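Side-chain contacts in putative aldolase (Bacteroides vulgatus ATCC 8482, PDB 3DXI), which is of unknown function but has the closed, eight-stranded beta/alpha barrel of an aldolase-like protein related to the HMGL-like family: residues 17-22 / 43-48; 88-93 / 117-122; 135-140 / 175-180. All coordinates share one frame; numbering follows the deposited sequence.

Contact 1 of 3, residues 17-22 / 43-48; sequences TNWDFN and VGYRNK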
loop_
_atom_site.group_PDB
_atom_site.type_symbol
_atom_site.label_atom_id
_atom_site.label_comp_id
_atom_site.label_asym_id
_atom_site.label_seq_id
_atom_site.Cartn_x
_atom_site.Cartn_y
_atom_site.Cartn_z
ATOM N N THR A 17 -10.769 -7.203 19.670
ATOM C CA THR A 17 -10.747 -7.356 21.124
ATOM C C THR A 17 -12.103 -7.204 21.808
ATOM O O THR A 17 -12.166 -6.987 23.018
ATOM C CB THR A 17 -9.806 -6.315 21.734
ATOM O OG1 THR A 17 -10.343 -5.007 21.499
ATOM C CG2 THR A 17 -8.423 -6.409 21.090
ATOM N N ASN A 18 -13.180 -7.331 21.038
ATOM C CA ASN A 18 -14.532 -7.163 21.563
ATOM C C ASN A 18 -14.680 -5.725 22.025
ATOM O O ASN A 18 -15.478 -5.438 22.919
ATOM C CB ASN A 18 -14.792 -8.082 22.757
ATOM C CG ASN A 18 -14.669 -9.541 22.407
ATOM O OD1 ASN A 18 -15.157 -9.983 21.367
ATOM N ND2 ASN A 18 -14.029 -10.307 23.287
ATOM N N TRP A 19 -13.902 -4.829 21.420
ATOM C CA TRP A 19 -13.935 -3.416 21.773
ATOM C C TRP A 19 -13.484 -3.161 23.209
ATOM O O TRP A 19 -13.857 -2.166 23.829
ATOM C CB TRP A 19 -15.338 -2.845 21.535
ATOM C CG TRP A 19 -15.599 -2.607 20.080
ATOM C CD1 TRP A 19 -15.257 -1.495 19.357
ATOM C CD2 TRP A 19 -16.142 -3.546 19.140
ATOM N NE1 TRP A 19 -15.542 -1.689 18.027
ATOM C CE2 TRP A 19 -16.085 -2.937 17.865
ATOM C CE3 TRP A 19 -16.660 -4.844 19.250
ATOM C CZ2 TRP A 19 -16.535 -3.585 16.706
ATOM C CZ3 TRP A 19 -17.105 -5.486 18.098
ATOM C CH2 TRP A 19 -17.038 -4.856 16.842
ATOM N N ASP A 20 -12.684 -4.077 23.741
ATOM C CA ASP A 20 -12.153 -3.901 25.081
ATOM C C ASP A 20 -10.734 -3.393 24.931
ATOM O O ASP A 20 -9.951 -3.926 24.150
ATOM C CB ASP A 20 -12.151 -5.212 25.870
ATOM C CG ASP A 20 -13.512 -5.541 26.460
ATOM O OD1 ASP A 20 -14.105 -4.650 27.116
ATOM O OD2 ASP A 20 -13.979 -6.690 26.271
ATOM N N PHE A 21 -10.429 -2.334 25.665
ATOM C CA PHE A 21 -9.110 -1.729 25.656
ATOM C C PHE A 21 -8.875 -1.272 27.080
ATOM O O PHE A 21 -9.695 -0.549 27.646
ATOM C CB PHE A 21 -9.065 -0.525 24.712
ATOM C CG PHE A 21 -9.119 -0.888 23.252
ATOM C CD1 PHE A 21 -8.045 -1.528 22.640
ATOM C CD2 PHE A 21 -10.241 -0.584 22.489
ATOM C CE1 PHE A 21 -8.091 -1.858 21.282
ATOM C CE2 PHE A 21 -10.296 -0.909 21.137
ATOM C CZ PHE A 21 -9.216 -1.548 20.531
ATOM N N ASN A 22 -7.768 -1.713 27.662
ATOM C CA ASN A 22 -7.418 -1.349 29.027
ATOM C C ASN A 22 -7.024 0.131 29.078
ATOM O O ASN A 22 -6.554 0.688 28.081
ATOM C CB ASN A 22 -6.282 -2.254 29.502
ATOM C CG ASN A 22 -6.701 -3.722 29.557
ATOM O OD1 ASN A 22 -5.901 -4.629 29.299
ATOM N ND2 ASN A 22 -7.962 -3.961 29.908
ATOM N N VAL A 43 -14.039 7.358 19.134
ATOM C CA VAL A 43 -13.615 6.379 20.123
ATOM C C VAL A 43 -14.432 5.106 20.296
ATOM O O VAL A 43 -13.978 4.165 20.958
ATOM C CB VAL A 43 -13.485 7.063 21.494
ATOM C CG1 VAL A 43 -12.510 8.242 21.390
ATOM C CG2 VAL A 43 -14.853 7.546 21.962
ATOM N N GLY A 44 -15.630 5.062 19.724
ATOM C CA GLY A 44 -16.432 3.863 19.873
ATOM C C GLY A 44 -17.879 3.989 19.458
ATOM O O GLY A 44 -18.292 4.986 18.866
ATOM N N TYR A 45 -18.645 2.955 19.781
ATOM C CA TYR A 45 -20.064 2.883 19.466
ATOM C C TYR A 45 -20.903 3.112 20.714
ATOM O O TYR A 45 -20.408 3.020 21.842
ATOM C CB TYR A 45 -20.421 1.484 18.945
ATOM C CG TYR A 45 -19.871 1.117 17.583
ATOM C CD1 TYR A 45 -20.572 1.438 16.421
ATOM C CD2 TYR A 45 -18.657 0.440 17.457
ATOM C CE1 TYR A 45 -20.083 1.092 15.162
ATOM C CE2 TYR A 45 -18.150 0.086 16.197
ATOM C CZ TYR A 45 -18.874 0.417 15.057
ATOM O OH TYR A 45 -18.401 0.086 13.816
ATOM N N ARG A 46 -22.174 3.426 20.483
ATOM C CA ARG A 46 -23.166 3.554 21.538
ATOM C C ARG A 46 -24.133 2.476 21.025
ATOM O O ARG A 46 -24.456 2.447 19.840
ATOM C CB ARG A 46 -23.828 4.938 21.547
ATOM C CG ARG A 46 -23.019 6.039 22.244
ATOM C CD ARG A 46 -22.890 5.826 23.757
ATOM N NE ARG A 46 -24.102 6.178 24.502
ATOM C CZ ARG A 46 -24.234 6.060 25.825
ATOM N NH1 ARG A 46 -23.226 5.600 26.560
ATOM N NH2 ARG A 46 -25.379 6.385 26.417
ATOM N N ASN A 47 -24.562 1.574 21.894
ATOM C CA ASN A 47 -25.439 0.488 21.470
ATOM C C ASN A 47 -26.487 0.124 22.498
ATOM O O ASN A 47 -26.371 0.462 23.669
ATOM C CB ASN A 47 -24.620 -0.786 21.215
ATOM C CG ASN A 47 -24.260 -0.990 19.755
ATOM O OD1 ASN A 47 -23.083 -1.039 19.400
ATOM N ND2 ASN A 47 -25.270 -1.137 18.907
ATOM N N LYS A 48 -27.505 -0.589 22.035
ATOM C CA LYS A 48 -28.549 -1.100 22.907
ATOM C C LYS A 48 -27.963 -2.455 23.313
ATOM O O LYS A 48 -27.015 -2.921 22.694
ATOM C CB LYS A 48 -29.853 -1.266 22.125
ATOM C CG LYS A 48 -30.462 0.070 21.690
ATOM C CD LYS A 48 -31.759 -0.108 20.896
ATOM C CE LYS A 48 -31.514 -0.737 19.536
ATOM N NZ LYS A 48 -32.753 -0.752 18.696
#
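Tyr45 and Trp19 meet as an offset edge-to-face aromatic pair on strand 40-45 in a TIM barrel, where a loop from before helix 23-34 reaches over to the second strand of the sheet. Tyr45 is worth following outward. Its CB points toward the loop, and CG stands anti to the carbonyl carbon (chi1 -69°), which carries the ring across to the indole. CD2 is the first atom to touch, lying 3.8 Å from Trp19 NE1. CE2 comes closer: it is 3.6 Å from Trp19 NE1 and also packs against CE2 and CZ2 of the same indole. NE1 lies in the plane of the phenol ring, at its edge. The phenol presents that edge to the five-membered ring of Trp19, with planes at 83° and centroids 5.5 Å apart. At the tip, Tyr45 OH has a weak hydrogen bond with Arg11 NH1. The same residue holds the other ring, since Trp19 NE1 donates to the carbonyl O of Arg11 and is therefore satisfied beside the phenol edge. Trp19 itself sits in a type I' turn from Thr17 to Asp20, closed by Asp20 N bonding to Thr17 O at 3.0 Å. A side-chain bond spans the same turn, from Thr17 OG1 to Asp20 O at 2.9 Å, and this OG1 lies 3.7 Å above the ring plane of Phe21, toward its rim.

Contact 2 of 3, residues 88-93 / 117-122; sequences EDLNHL and IVLAKA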
loop_
_atom_site.group_PDB
_atom_site.type_symbol
_atom_site.label_atom_id
_atom_site.label_comp_id
_atom_site.label_asym_id
_atom_site.label_seq_id
_atom_site.Cartn_x
_atom_site.Cartn_y
_atom_site.Cartn_z
ATOM N N GLU A 88 -36.803 6.480 18.288
ATOM C CA GLU A 88 -37.208 6.202 19.661
ATOM C C GLU A 88 -36.044 5.749 20.554
ATOM O O GLU A 88 -36.129 5.840 21.778
ATOM C CB GLU A 88 -38.308 5.131 19.676
ATOM C CG GLU A 88 -39.643 5.567 19.055
ATOM C CD GLU A 88 -39.552 5.897 17.571
ATOM O OE1 GLU A 88 -39.082 5.041 16.788
ATOM O OE2 GLU A 88 -39.961 7.016 17.184
ATOM N N ASP A 89 -34.960 5.265 19.949
ATOM C CA ASP A 89 -33.797 4.799 20.719
ATOM C C ASP A 89 -32.811 5.905 21.085
ATOM O O ASP A 89 -31.972 5.728 21.972
ATOM C CB ASP A 89 -33.019 3.727 19.945
ATOM C CG ASP A 89 -33.851 2.505 19.630
ATOM O OD1 ASP A 89 -34.496 1.969 20.554
ATOM O OD2 ASP A 89 -33.850 2.072 18.457
ATOM N N LEU A 90 -32.909 7.042 20.404
ATOM C CA LEU A 90 -31.989 8.150 20.638
ATOM C C LEU A 90 -31.889 8.670 22.066
ATOM O O LEU A 90 -30.803 9.062 22.502
ATOM C CB LEU A 90 -32.315 9.304 19.685
ATOM C CG LEU A 90 -32.193 8.947 18.200
ATOM C CD1 LEU A 90 -32.480 10.175 17.347
ATOM C CD2 LEU A 90 -30.796 8.413 17.920
ATOM N N ASN A 91 -32.998 8.674 22.802
ATOM C CA ASN A 91 -32.963 9.169 24.178
ATOM C C ASN A 91 -31.962 8.432 25.064
ATOM O O ASN A 91 -31.097 9.052 25.684
ATOM C CB ASN A 91 -34.352 9.101 24.823
ATOM C CG ASN A 91 -35.223 10.289 24.453
ATOM O OD1 ASN A 91 -34.836 11.447 24.644
ATOM N ND2 ASN A 91 -36.410 10.007 23.924
ATOM N N HIS A 92 -32.062 7.111 25.126
ATOM C CA HIS A 92 -31.134 6.380 25.970
ATOM C C HIS A 92 -29.726 6.346 25.392
ATOM O O HIS A 92 -28.749 6.374 26.136
ATOM C CB HIS A 92 -31.607 4.950 26.204
ATOM C CG HIS A 92 -30.872 4.263 27.312
ATOM N ND1 HIS A 92 -30.848 2.891 27.457
ATOM C CD2 HIS A 92 -30.130 4.763 28.329
ATOM C CE1 HIS A 92 -30.120 2.578 28.515
ATOM N NE2 HIS A 92 -29.673 3.695 29.062
ATOM N N LEU A 93 -29.625 6.291 24.066
ATOM C CA LEU A 93 -28.326 6.239 23.400
ATOM C C LEU A 93 -27.504 7.525 23.448
ATOM O O LEU A 93 -26.298 7.486 23.707
ATOM C CB LEU A 93 -28.499 5.834 21.930
ATOM C CG LEU A 93 -28.974 4.419 21.603
ATOM C CD1 LEU A 93 -29.275 4.305 20.119
ATOM C CD2 LEU A 93 -27.905 3.422 22.012
ATOM N N ILE A 117 -31.957 10.009 7.361
ATOM C CA ILE A 117 -32.160 11.457 7.421
ATOM C C ILE A 117 -33.117 11.817 8.555
ATOM O O ILE A 117 -32.976 12.861 9.194
ATOM C CB ILE A 117 -32.708 12.010 6.076
ATOM C CG1 ILE A 117 -31.633 11.873 4.994
ATOM C CG2 ILE A 117 -33.138 13.477 6.240
ATOM C CD1 ILE A 117 -32.090 12.258 3.602
ATOM N N VAL A 118 -34.090 10.942 8.795
ATOM C CA VAL A 118 -35.060 11.133 9.864
ATOM C C VAL A 118 -34.312 11.056 11.192
ATOM O O VAL A 118 -34.537 11.852 12.102
ATOM C CB VAL A 118 -36.139 10.021 9.838
ATOM C CG1 VAL A 118 -37.010 10.112 11.086
ATOM C CG2 VAL A 118 -36.986 10.136 8.563
ATOM N N LEU A 119 -33.419 10.079 11.291
ATOM C CA LEU A 119 -32.623 9.879 12.496
ATOM C C LEU A 119 -31.717 11.092 12.704
ATOM O O LEU A 119 -31.687 11.684 13.792
ATOM C CB LEU A 119 -31.782 8.609 12.345
ATOM C CG LEU A 119 -31.068 8.045 13.572
ATOM C CD1 LEU A 119 -32.096 7.643 14.623
ATOM C CD2 LEU A 119 -30.230 6.838 13.157
ATOM N N ALA A 120 -30.994 11.464 11.649
ATOM C CA ALA A 120 -30.075 12.602 11.693
ATOM C C ALA A 120 -30.770 13.864 12.176
ATOM O O ALA A 120 -30.250 14.578 13.029
ATOM C CB ALA A 120 -29.476 12.838 10.319
ATOM N N LYS A 121 -31.948 14.135 11.622
ATOM C CA LYS A 121 -32.722 15.310 11.991
ATOM C C LYS A 121 -32.961 15.340 13.497
ATOM O O LYS A 121 -32.801 16.380 14.139
ATOM C CB LYS A 121 -34.056 15.301 11.241
ATOM C CG LYS A 121 -34.744 16.648 11.169
ATOM C CD LYS A 121 -35.786 16.645 10.056
ATOM C CE LYS A 121 -36.296 18.049 9.764
ATOM N NZ LYS A 121 -37.077 18.082 8.491
ATOM N N ALA A 122 -33.336 14.194 14.063
ATOM C CA ALA A 122 -33.584 14.102 15.501
ATOM C C ALA A 122 -32.301 14.321 16.312
ATOM O O ALA A 122 -32.316 14.982 17.349
ATOM C CB ALA A 122 -34.193 12.739 15.839
#
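Asp89 OD2 is gripped twice, by a salt bridge from Lys48 NZ and a hydrogen bond with Thr86 OG1, and it lies just before Leu90, the residue that reaches across to Leu119 and Ala122. The setting is the outer layer of a TIM barrel. Here the short helix 90-94, which comes after strand 75-81, packs beside helix 113-124, which comes after strand 103-108. The Asp89 carboxylate thus ties segment 88-93 to the loop beyond strand 40-45, while the adjoining leucine makes the apolar contact. Leu90 is directed at the other helix, with CG anti to its carbonyl carbon (chi1 -61°), and both methyls of its fork are used. Leu119 CD1 fits against that fork: it lies 3.6 Å from Leu90 CD2, 3.7 Å from Leu90 CD1 and 3.8 Å from the branching carbon CG. Leu119 does not start out facing its partner. Its CG swings anti to the backbone N (chi1 -169°), and this brings CD1 over to Leu90, while the side chain also touches Thr85. Next in the chain, Ala120 turns its CB the other way, onto Val130 and Phe132 of strand 129-134, so that helix 113-124 packs inward on the barrel and laterally on its neighbour. One turn along from Val118, Ala122 faces the contact with its methyl: Ala122 CB and Leu90 CD1 are 3.4 Å apart, tighter than usual for two carbons.

Contact 3 of 3, residues 135-140 / 175-180; sequences MYMSKW and KNLLKE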
loop_
_atom_site.group_PDB
_atom_site.type_symbol
_atom_site.label_atom_id
_atom_site.label_comp_id
_atom_site.label_asym_id
_atom_site.label_seq_id
_atom_site.Cartn_x
_atom_site.Cartn_y
_atom_site.Cartn_z
HETATM N N MSE A 135 -22.041 3.730 3.226
HETATM C CA MSE A 135 -21.327 2.590 2.666
HETATM C C MSE A 135 -21.537 2.371 1.176
HETATM O O MSE A 135 -22.401 2.984 0.557
HETATM C CB MSE A 135 -21.745 1.324 3.410
HETATM C CG MSE A 135 -21.856 1.522 4.907
HETATM SE SE MSE A 135 -22.459 -0.043 5.874
HETATM C CE MSE A 135 -23.965 -0.559 4.789
ATOM N N TYR A 136 -20.717 1.482 0.620
ATOM C CA TYR A 136 -20.763 1.094 -0.784
ATOM C C TYR A 136 -20.741 2.232 -1.795
ATOM O O TYR A 136 -21.592 2.292 -2.680
ATOM C CB TYR A 136 -21.996 0.227 -1.042
ATOM C CG TYR A 136 -22.287 -0.756 0.066
ATOM C CD1 TYR A 136 -21.310 -1.643 0.522
ATOM C CD2 TYR A 136 -23.540 -0.794 0.666
ATOM C CE1 TYR A 136 -21.579 -2.543 1.557
ATOM C CE2 TYR A 136 -23.819 -1.681 1.689
ATOM C CZ TYR A 136 -22.840 -2.554 2.133
ATOM O OH TYR A 136 -23.131 -3.430 3.154
HETATM N N MSE A 137 -19.762 3.119 -1.684
HETATM C CA MSE A 137 -19.662 4.228 -2.620
HETATM C C MSE A 137 -19.434 3.690 -4.037
HETATM O O MSE A 137 -19.623 4.404 -5.015
HETATM C CB MSE A 137 -18.517 5.158 -2.215
HETATM C CG MSE A 137 -17.132 4.533 -2.299
HETATM SE SE MSE A 137 -15.771 5.657 -1.476
HETATM C CE MSE A 137 -15.633 6.994 -2.873
ATOM N N SER A 138 -19.021 2.431 -4.141
ATOM C CA SER A 138 -18.774 1.817 -5.449
ATOM C C SER A 138 -20.075 1.437 -6.160
ATOM O O SER A 138 -20.047 0.951 -7.292
ATOM C CB SER A 138 -17.930 0.556 -5.294
ATOM O OG SER A 138 -18.680 -0.461 -4.649
ATOM N N LYS A 139 -21.209 1.648 -5.499
ATOM C CA LYS A 139 -22.501 1.307 -6.088
ATOM C C LYS A 139 -23.396 2.525 -6.304
ATOM O O LYS A 139 -24.453 2.421 -6.934
ATOM C CB LYS A 139 -23.229 0.296 -5.195
ATOM C CG LYS A 139 -22.439 -0.970 -4.914
ATOM C CD LYS A 139 -23.253 -1.969 -4.106
ATOM C CE LYS A 139 -22.462 -3.256 -3.869
ATOM N NZ LYS A 139 -23.261 -4.319 -3.180
ATOM N N TRP A 140 -22.960 3.673 -5.791
ATOM C CA TRP A 140 -23.715 4.919 -5.884
ATOM C C TRP A 140 -24.135 5.362 -7.281
ATOM O O TRP A 140 -25.313 5.610 -7.525
ATOM C CB TRP A 140 -22.922 6.052 -5.230
ATOM C CG TRP A 140 -22.751 5.920 -3.737
ATOM C CD1 TRP A 140 -23.132 4.866 -2.946
ATOM C CD2 TRP A 140 -22.114 6.862 -2.870
ATOM N NE1 TRP A 140 -22.763 5.098 -1.639
ATOM C CE2 TRP A 140 -22.139 6.316 -1.565
ATOM C CE3 TRP A 140 -21.524 8.118 -3.069
ATOM C CZ2 TRP A 140 -21.589 6.985 -0.462
ATOM C CZ3 TRP A 140 -20.978 8.781 -1.973
ATOM C CH2 TRP A 140 -21.016 8.211 -0.684
ATOM N N LYS A 175 -12.183 10.770 -7.348
ATOM C CA LYS A 175 -12.311 12.126 -7.885
ATOM C C LYS A 175 -13.710 12.347 -8.441
ATOM O O LYS A 175 -14.371 13.329 -8.115
ATOM C CB LYS A 175 -11.311 12.378 -9.020
ATOM C CG LYS A 175 -9.874 12.534 -8.584
ATOM C CD LYS A 175 -8.950 12.719 -9.786
ATOM C CE LYS A 175 -9.250 14.008 -10.534
ATOM N NZ LYS A 175 -8.990 15.210 -9.691
ATOM N N ASN A 176 -14.148 11.430 -9.298
ATOM C CA ASN A 176 -15.459 11.530 -9.928
ATOM C C ASN A 176 -16.596 11.599 -8.915
ATOM O O ASN A 176 -17.478 12.454 -9.018
ATOM C CB ASN A 176 -15.681 10.344 -10.870
ATOM C CG ASN A 176 -17.063 10.346 -11.490
ATOM O OD1 ASN A 176 -17.407 11.237 -12.266
ATOM N ND2 ASN A 176 -17.867 9.349 -11.143
ATOM N N LEU A 177 -16.575 10.695 -7.941
ATOM C CA LEU A 177 -17.612 10.657 -6.918
ATOM C C LEU A 177 -17.621 11.922 -6.065
ATOM O O LEU A 177 -18.684 12.420 -5.701
ATOM C CB LEU A 177 -17.436 9.420 -6.039
ATOM C CG LEU A 177 -17.831 8.101 -6.709
ATOM C CD1 LEU A 177 -17.415 6.935 -5.823
ATOM C CD2 LEU A 177 -19.335 8.084 -6.960
ATOM N N LEU A 178 -16.438 12.441 -5.745
ATOM C CA LEU A 178 -16.360 13.658 -4.951
ATOM C C LEU A 178 -17.022 14.779 -5.753
ATOM O O LEU A 178 -17.877 15.499 -5.240
ATOM C CB LEU A 178 -14.899 14.006 -4.648
ATOM C CG LEU A 178 -14.632 15.308 -3.885
ATOM C CD1 LEU A 178 -15.451 15.339 -2.598
ATOM C CD2 LEU A 178 -13.141 15.423 -3.584
ATOM N N LYS A 179 -16.629 14.913 -7.019
ATOM C CA LYS A 179 -17.198 15.933 -7.898
ATOM C C LYS A 179 -18.717 15.776 -7.983
ATOM O O LYS A 179 -19.453 16.765 -7.994
ATOM C CB LYS A 179 -16.604 15.826 -9.300
ATOM C CG LYS A 179 -15.115 16.116 -9.382
ATOM C CD LYS A 179 -14.595 15.888 -10.804
ATOM C CE LYS A 179 -13.089 16.131 -10.906
ATOM N NZ LYS A 179 -12.550 15.732 -12.246
ATOM N N GLU A 180 -19.185 14.533 -8.041
ATOM C CA GLU A 180 -20.621 14.267 -8.112
ATOM C C GLU A 180 -21.346 14.699 -6.844
ATOM O O GLU A 180 -22.370 15.375 -6.910
ATOM C CB GLU A 180 -20.880 12.778 -8.366
ATOM C CG GLU A 180 -20.742 12.386 -9.819
ATOM C CD GLU A 180 -21.752 13.098 -10.688
ATOM O OE1 GLU A 180 -22.957 12.814 -10.547
ATOM O OE2 GLU A 180 -21.348 13.950 -11.501
#
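Met137 and Leu177 mark the closest backbone approach, with CA atoms 8.0 Å apart, where the irregular loop leaving strand 129-134 of the TIM barrel passes alongside helix 171-184. The loop bends tightly here, Tyr136 taking a left-handed backbone conformation and Lys139 N bonding back to Tyr136 O, whereas 175-180 is regular helix. Across this join Leu177 makes the contact on the helical side with both of its methyls. CD1 makes the closer approach: it lies 3.4 Å from CE of Met137, a selenomethionine, which is tight for two carbons, and 3.5 Å from the carbonyl O of Met137. That residue reaches it by a bent route. Its CG sits between backbone N and carbonyl carbon (chi1 65°), and a further bend at chi3 (-75°) turns the terminal methyl toward the helix. Phe191 and Met162, from the strands beneath, also touch this selenomethionine and place its packing over the barrel wall. The second methyl, Leu177 CD2, meets the benzene part of the indole more loosely, 4.5 Å from Trp140 CE3. Trp140 is itself positioned by the loop: Met137 CA lies 3.3 Å above the plane of its ring, offset toward the rim, and the rings of Phe146 and Phe160 meet it as well. The polar edge of this buried indole is satisfied close by, for Trp140 NE1 donates to Met135 O at 3.1 Å, with an N-H...O angle of 155° and the acceptor tilted slightly out of the ring plane.

The three contacts follow one another along the chain, each closing before the next opens, and they sample successive parts of one closed parallel barrel. Contact 1 lies at strand 40-45, contact 2 joins helices 90-94 and 113-124, and contact 3 joins the loop after strand 129-134 to helix 171-184. Contacts 1 and 2, with centres 20 Å apart, touch directly: Arg46 NE hydrogen-bonds to Leu93 O at 2.7 Å. Contact 3 stands apart, its centre 29 Å from contact 1 and 26 Å from contact 2. Contacts 1 and 2 are thus neighbours in the barrel, and contact 3 packs loop against helix on the far side of the chain's centre from contact 1.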